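Local coordinates for protein imidazolonepropionase (Unidentified, PDB 2Q09) that catalyses the metal-dependent hydrolysis of imidazolone-5-propanoate to N-formimidoyl-L-glutamate, the third step of histidine degradation, at residues A[114-128]-A[153-167]. Sequence-based numbering, arbitrary orientation.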
loop_
_atom_site.group_PDB
_atom_site.type_symbol
_atom_site.label_atom_id
_atom_site.label_comp_id
_atom_site.label_asym_id
_atom_site.label_seq_id
_atom_site.Cartn_x
_atom_site.Cartn_y
_atom_site.Cartn_z
ATOM N N ALA A 114 -21.796 6.353 8.009
ATOM C CA ALA A 114 -22.042 5.551 6.820
ATOM C C ALA A 114 -22.249 4.100 7.225
ATOM O O ALA A 114 -21.605 3.613 8.152
ATOM C CB ALA A 114 -20.860 5.658 5.849
ATOM N N SER A 115 -23.134 3.406 6.523
ATOM C CA SER A 115 -23.380 2.001 6.813
ATOM C C SER A 115 -22.277 1.183 6.154
ATOM O O SER A 115 -21.606 1.661 5.235
ATOM C CB SER A 115 -24.725 1.553 6.240
ATOM O OG SER A 115 -24.671 1.456 4.825
ATOM N N GLU A 116 -22.101 -0.050 6.619
ATOM C CA GLU A 116 -21.097 -0.938 6.051
ATOM C C GLU A 116 -21.355 -1.105 4.551
ATOM O O GLU A 116 -20.426 -1.069 3.746
ATOM C CB GLU A 116 -21.138 -2.307 6.736
ATOM C CG GLU A 116 -19.976 -3.196 6.347
ATOM C CD GLU A 116 -20.012 -4.547 7.032
ATOM O OE1 GLU A 116 -20.074 -4.582 8.280
ATOM O OE2 GLU A 116 -19.978 -5.571 6.315
ATOM N N ASP A 117 -22.625 -1.278 4.180
ATOM C CA ASP A 117 -22.981 -1.444 2.771
ATOM C C ASP A 117 -22.663 -0.188 1.963
ATOM O O ASP A 117 -22.275 -0.283 0.798
ATOM C CB ASP A 117 -24.475 -1.766 2.597
ATOM C CG ASP A 117 -24.841 -3.146 3.094
ATOM O OD1 ASP A 117 -23.945 -4.007 3.202
ATOM O OD2 ASP A 117 -26.039 -3.377 3.366
ATOM N N GLN A 118 -22.840 0.983 2.572
ATOM C CA GLN A 118 -22.561 2.248 1.890
ATOM C C GLN A 118 -21.056 2.438 1.649
ATOM O O GLN A 118 -20.649 2.915 0.594
ATOM C CB GLN A 118 -23.093 3.438 2.698
ATOM C CG GLN A 118 -24.613 3.592 2.677
ATOM C CD GLN A 118 -25.106 4.747 3.536
ATOM O OE1 GLN A 118 -24.784 4.836 4.717
ATOM N NE2 GLN A 118 -25.903 5.633 2.943
ATOM N N LEU A 119 -20.234 2.089 2.635
ATOM C CA LEU A 119 -18.783 2.224 2.490
ATOM C C LEU A 119 -18.273 1.316 1.377
ATOM O O LEU A 119 -17.371 1.682 0.626
ATOM C CB LEU A 119 -18.080 1.883 3.803
ATOM C CG LEU A 119 -18.271 2.887 4.945
ATOM C CD1 LEU A 119 -17.625 2.342 6.207
ATOM C CD2 LEU A 119 -17.671 4.234 4.562
ATOM N N PHE A 120 -18.867 0.132 1.273
ATOM C CA PHE A 120 -18.504 -0.841 0.249
ATOM C C PHE A 120 -18.793 -0.268 -1.136
ATOM O O PHE A 120 -17.948 -0.319 -2.031
ATOM C CB PHE A 120 -19.307 -2.129 0.454
ATOM C CG PHE A 120 -19.105 -3.154 -0.623
ATOM C CD1 PHE A 120 -17.944 -3.920 -0.672
ATOM C CD2 PHE A 120 -20.071 -3.340 -1.608
ATOM C CE1 PHE A 120 -17.751 -4.862 -1.684
ATOM C CE2 PHE A 120 -19.890 -4.276 -2.621
ATOM C CZ PHE A 120 -18.723 -5.038 -2.661
ATOM N N GLU A 121 -19.995 0.275 -1.303
ATOM C CA GLU A 121 -20.403 0.866 -2.570
ATOM C C GLU A 121 -19.543 2.084 -2.926
ATOM O O GLU A 121 -19.286 2.344 -4.098
ATOM C CB GLU A 121 -21.879 1.279 -2.513
ATOM C CG GLU A 121 -22.862 0.129 -2.325
ATOM C CD GLU A 121 -22.844 -0.867 -3.474
ATOM O OE1 GLU A 121 -22.676 -0.438 -4.634
ATOM O OE2 GLU A 121 -23.011 -2.078 -3.224
ATOM N N LEU A 122 -19.122 2.838 -1.915
ATOM C CA LEU A 122 -18.285 4.016 -2.139
ATOM C C LEU A 122 -16.861 3.624 -2.535
ATOM O O LEU A 122 -16.196 4.329 -3.302
ATOM C CB LEU A 122 -18.229 4.877 -0.878
ATOM C CG LEU A 122 -19.465 5.718 -0.562
ATOM C CD1 LEU A 122 -19.347 6.299 0.831
ATOM C CD2 LEU A 122 -19.600 6.827 -1.609
ATOM N N ALA A 123 -16.401 2.498 -2.009
ATOM C CA ALA A 123 -15.048 2.026 -2.283
ATOM C C ALA A 123 -14.884 1.258 -3.593
ATOM O O ALA A 123 -13.784 1.233 -4.152
ATOM C CB ALA A 123 -14.547 1.164 -1.109
ATOM N N LEU A 124 -15.951 0.611 -4.064
ATOM C CA LEU A 124 -15.876 -0.159 -5.308
ATOM C C LEU A 124 -15.206 0.587 -6.469
ATOM O O LEU A 124 -14.201 0.131 -7.000
ATOM C CB LEU A 124 -17.273 -0.622 -5.753
ATOM C CG LEU A 124 -17.873 -1.810 -5.006
ATOM C CD1 LEU A 124 -19.286 -2.102 -5.525
ATOM C CD2 LEU A 124 -16.973 -3.026 -5.198
ATOM N N PRO A 125 -15.760 1.740 -6.881
ATOM C CA PRO A 125 -15.182 2.512 -7.990
ATOM C C PRO A 125 -13.726 2.918 -7.778
ATOM O O PRO A 125 -12.972 3.062 -8.743
ATOM C CB PRO A 125 -16.111 3.718 -8.093
ATOM C CG PRO A 125 -16.574 3.891 -6.681
ATOM C CD PRO A 125 -16.878 2.477 -6.272
ATOM N N ARG A 126 -13.333 3.111 -6.524
ATOM C CA ARG A 126 -11.957 3.489 -6.223
ATOM C C ARG A 126 -11.037 2.300 -6.506
ATOM O O ARG A 126 -10.004 2.443 -7.159
ATOM C CB ARG A 126 -11.838 3.925 -4.762
ATOM C CG ARG A 126 -12.707 5.159 -4.427
ATOM C CD ARG A 126 -12.774 5.436 -2.920
ATOM N NE ARG A 126 -13.770 6.467 -2.633
ATOM C CZ ARG A 126 -14.356 6.645 -1.452
ATOM N NH1 ARG A 126 -14.047 5.860 -0.427
ATOM N NH2 ARG A 126 -15.267 7.603 -1.302
ATOM N N VAL A 127 -11.416 1.125 -6.019
ATOM C CA VAL A 127 -10.613 -0.069 -6.248
ATOM C C VAL A 127 -10.561 -0.416 -7.733
ATOM O O VAL A 127 -9.546 -0.906 -8.218
ATOM C CB VAL A 127 -11.168 -1.285 -5.480
ATOM C CG1 VAL A 127 -10.307 -2.526 -5.766
ATOM C CG2 VAL A 127 -11.170 -0.992 -3.988
ATOM N N LYS A 128 -11.643 -0.149 -8.458
ATOM C CA LYS A 128 -11.665 -0.460 -9.883
ATOM C C LYS A 128 -10.651 0.367 -10.656
ATOM O O LYS A 128 -10.107 -0.088 -11.665
ATOM C CB LYS A 128 -13.073 -0.268 -10.453
ATOM C CG LYS A 128 -14.029 -1.364 -9.971
ATOM C CD LYS A 128 -15.413 -1.252 -10.589
ATOM C CE LYS A 128 -16.300 -2.366 -10.053
ATOM N NZ LYS A 128 -17.678 -2.334 -10.613
ATOM N N LYS A 153 -15.868 -2.438 11.237
ATOM C CA LYS A 153 -16.783 -2.273 10.112
ATOM C C LYS A 153 -15.945 -2.013 8.859
ATOM O O LYS A 153 -16.211 -2.547 7.794
ATOM C CB LYS A 153 -17.719 -1.085 10.377
ATOM C CG LYS A 153 -18.562 -0.665 9.193
ATOM C CD LYS A 153 -19.585 0.414 9.582
ATOM C CE LYS A 153 -18.928 1.713 9.993
ATOM N NZ LYS A 153 -19.940 2.761 10.325
HETATM N N MSE A 154 -14.931 -1.170 8.998
HETATM C CA MSE A 154 -14.062 -0.850 7.877
HETATM C C MSE A 154 -13.283 -2.078 7.425
HETATM O O MSE A 154 -13.153 -2.336 6.227
HETATM C CB MSE A 154 -13.113 0.283 8.259
HETATM C CG MSE A 154 -13.867 1.597 8.492
HETATM SE SE MSE A 154 -12.723 3.030 9.021
HETATM C CE MSE A 154 -12.167 2.384 10.710
ATOM N N LEU A 155 -12.775 -2.841 8.384
ATOM C CA LEU A 155 -12.027 -4.048 8.047
ATOM C C LEU A 155 -12.925 -5.046 7.330
ATOM O O LEU A 155 -12.475 -5.752 6.429
ATOM C CB LEU A 155 -11.430 -4.682 9.308
ATOM C CG LEU A 155 -10.491 -3.789 10.127
ATOM C CD1 LEU A 155 -9.980 -4.571 11.328
ATOM C CD2 LEU A 155 -9.312 -3.324 9.259
ATOM N N ARG A 156 -14.194 -5.113 7.727
ATOM C CA ARG A 156 -15.116 -6.029 7.068
ATOM C C ARG A 156 -15.364 -5.584 5.631
ATOM O O ARG A 156 -15.471 -6.411 4.737
ATOM C CB ARG A 156 -16.443 -6.117 7.832
ATOM C CG ARG A 156 -16.351 -6.971 9.099
ATOM C CD ARG A 156 -17.735 -7.380 9.603
ATOM N NE ARG A 156 -18.490 -6.247 10.123
ATOM C CZ ARG A 156 -18.360 -5.759 11.348
ATOM N NH1 ARG A 156 -17.505 -6.303 12.201
ATOM N NH2 ARG A 156 -19.088 -4.719 11.717
ATOM N N VAL A 157 -15.479 -4.277 5.411
ATOM C CA VAL A 157 -15.695 -3.777 4.058
ATOM C C VAL A 157 -14.474 -4.139 3.208
ATOM O O VAL A 157 -14.609 -4.502 2.040
ATOM C CB VAL A 157 -15.879 -2.240 4.035
ATOM C CG1 VAL A 157 -15.835 -1.725 2.589
ATOM C CG2 VAL A 157 -17.215 -1.862 4.667
ATOM N N ALA A 158 -13.288 -4.032 3.800
ATOM C CA ALA A 158 -12.059 -4.360 3.084
ATOM C C ALA A 158 -12.092 -5.830 2.639
ATOM O O ALA A 158 -11.813 -6.138 1.480
ATOM C CB ALA A 158 -10.848 -4.088 3.966
ATOM N N ARG A 159 -12.439 -6.730 3.555
ATOM C CA ARG A 159 -12.535 -8.148 3.215
ATOM C C ARG A 159 -13.569 -8.335 2.108
ATOM O O ARG A 159 -13.366 -9.142 1.205
ATOM C CB ARG A 159 -12.969 -8.985 4.427
ATOM C CG ARG A 159 -11.950 -9.094 5.551
ATOM C CD ARG A 159 -10.647 -9.788 5.125
ATOM N NE ARG A 159 -9.795 -10.023 6.291
ATOM C CZ ARG A 159 -8.468 -10.111 6.262
ATOM N NH1 ARG A 159 -7.806 -9.985 5.118
ATOM N NH2 ARG A 159 -7.797 -10.315 7.391
ATOM N N ARG A 160 -14.686 -7.611 2.194
ATOM C CA ARG A 160 -15.742 -7.708 1.178
ATOM C C ARG A 160 -15.228 -7.327 -0.204
ATOM O O ARG A 160 -15.579 -7.948 -1.208
ATOM C CB ARG A 160 -16.925 -6.796 1.522
ATOM C CG ARG A 160 -18.068 -7.502 2.202
ATOM C CD ARG A 160 -19.137 -6.513 2.676
ATOM N NE ARG A 160 -20.114 -6.160 1.652
ATOM C CZ ARG A 160 -21.126 -5.320 1.874
ATOM N NH1 ARG A 160 -21.281 -4.756 3.068
ATOM N NH2 ARG A 160 -21.991 -5.053 0.906
ATOM N N LEU A 161 -14.400 -6.288 -0.259
ATOM C CA LEU A 161 -13.848 -5.838 -1.529
ATOM C C LEU A 161 -12.965 -6.921 -2.134
ATOM O O LEU A 161 -13.016 -7.169 -3.339
ATOM C CB LEU A 161 -13.049 -4.547 -1.328
ATOM C CG LEU A 161 -13.907 -3.346 -0.906
ATOM C CD1 LEU A 161 -13.025 -2.217 -0.398
ATOM C CD2 LEU A 161 -14.745 -2.891 -2.102
ATOM N N GLY A 162 -12.171 -7.569 -1.286
ATOM C CA GLY A 162 -11.284 -8.622 -1.751
ATOM C C GLY A 162 -12.045 -9.836 -2.252
ATOM O O GLY A 162 -11.539 -10.608 -3.061
ATOM N N GLU A 163 -13.270 -10.009 -1.772
ATOM C CA GLU A 163 -14.091 -11.142 -2.192
ATOM C C GLU A 163 -14.894 -10.817 -3.443
ATOM O O GLU A 163 -15.108 -11.681 -4.294
ATOM C CB GLU A 163 -15.050 -11.544 -1.071
ATOM C CG GLU A 163 -14.392 -12.308 0.067
ATOM C CD GLU A 163 -13.791 -13.619 -0.400
ATOM O OE1 GLU A 163 -12.704 -13.596 -1.015
ATOM O OE2 GLU A 163 -14.416 -14.675 -0.165
ATOM N N ALA A 164 -15.328 -9.567 -3.556
ATOM C CA ALA A 164 -16.136 -9.143 -4.693
ATOM C C ALA A 164 -15.360 -8.777 -5.956
ATOM O O ALA A 164 -15.914 -8.845 -7.059
ATOM C CB ALA A 164 -17.021 -7.975 -4.278
ATOM N N LEU A 165 -14.094 -8.399 -5.812
ATOM C CA LEU A 165 -13.290 -8.005 -6.967
ATOM C C LEU A 165 -12.050 -8.883 -7.116
ATOM O O LEU A 165 -11.578 -9.471 -6.141
ATOM C CB LEU A 165 -12.870 -6.534 -6.834
ATOM C CG LEU A 165 -13.999 -5.498 -6.739
ATOM C CD1 LEU A 165 -13.421 -4.125 -6.439
ATOM C CD2 LEU A 165 -14.781 -5.467 -8.045
ATOM N N PRO A 166 -11.508 -8.977 -8.342
ATOM C CA PRO A 166 -10.315 -9.791 -8.605
ATOM C C PRO A 166 -9.048 -9.059 -8.159
ATOM O O PRO A 166 -8.246 -8.616 -8.986
ATOM C CB PRO A 166 -10.374 -9.992 -10.114
ATOM C CG PRO A 166 -10.900 -8.663 -10.592
ATOM C CD PRO A 166 -12.020 -8.370 -9.588
ATOM N N ILE A 167 -8.873 -8.952 -6.847
ATOM C CA ILE A 167 -7.724 -8.243 -6.297
ATOM C C ILE A 167 -7.472 -8.735 -4.870
ATOM O O ILE A 167 -8.419 -9.020 -4.135
ATOM C CB ILE A 167 -8.020 -6.707 -6.326
ATOM C CG1 ILE A 167 -6.732 -5.886 -6.228
ATOM C CG2 ILE A 167 -9.011 -6.343 -5.228
ATOM C CD1 ILE A 167 -6.053 -5.934 -4.899
#
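F120 turns its CG away from the backbone N (chi1 175°) and the R160 chain bends at chi3, which lays the guanidinium nearly flat over one face of the ring, planes 18° apart. This is an off-centre cation-pi stack, R160 CZ standing 4.3 Å from the centroid of the F120 ring. From there R160 NH1 donates to D117 OD1 at 2.8 Å, arriving nearly end-on to that C-O bond, with the carboxylate turned almost perpendicular to the guanidinium, while E116 OE2 makes a longer salt bridge to R160 NH1. E116, extended beyond CG, reaches R156 with its other oxygen, OE1 accepting from R156 NE at 2.9 Å. Helices 116-133 and 148-164 are neighbours on the outside of the amidohydrolase TIM barrel; their segments 116-128 and 153-164 cross at -48° with knobs-into-holes packing: F120 sits among V157, R160, L161 and A164. Were R160 cut back to an alanine, D117 would probably lose its charged mate and F120 the guanidinium over one face. Farther along, L161 CD1 packs 3.8 Å from A123 CB, and L165 CD1 lies 3.6 Å from V127 CG1. At the opposite end K153 NZ, also salt-bridged to D150, gives a 2.9 Å hydrogen bond to A114 O.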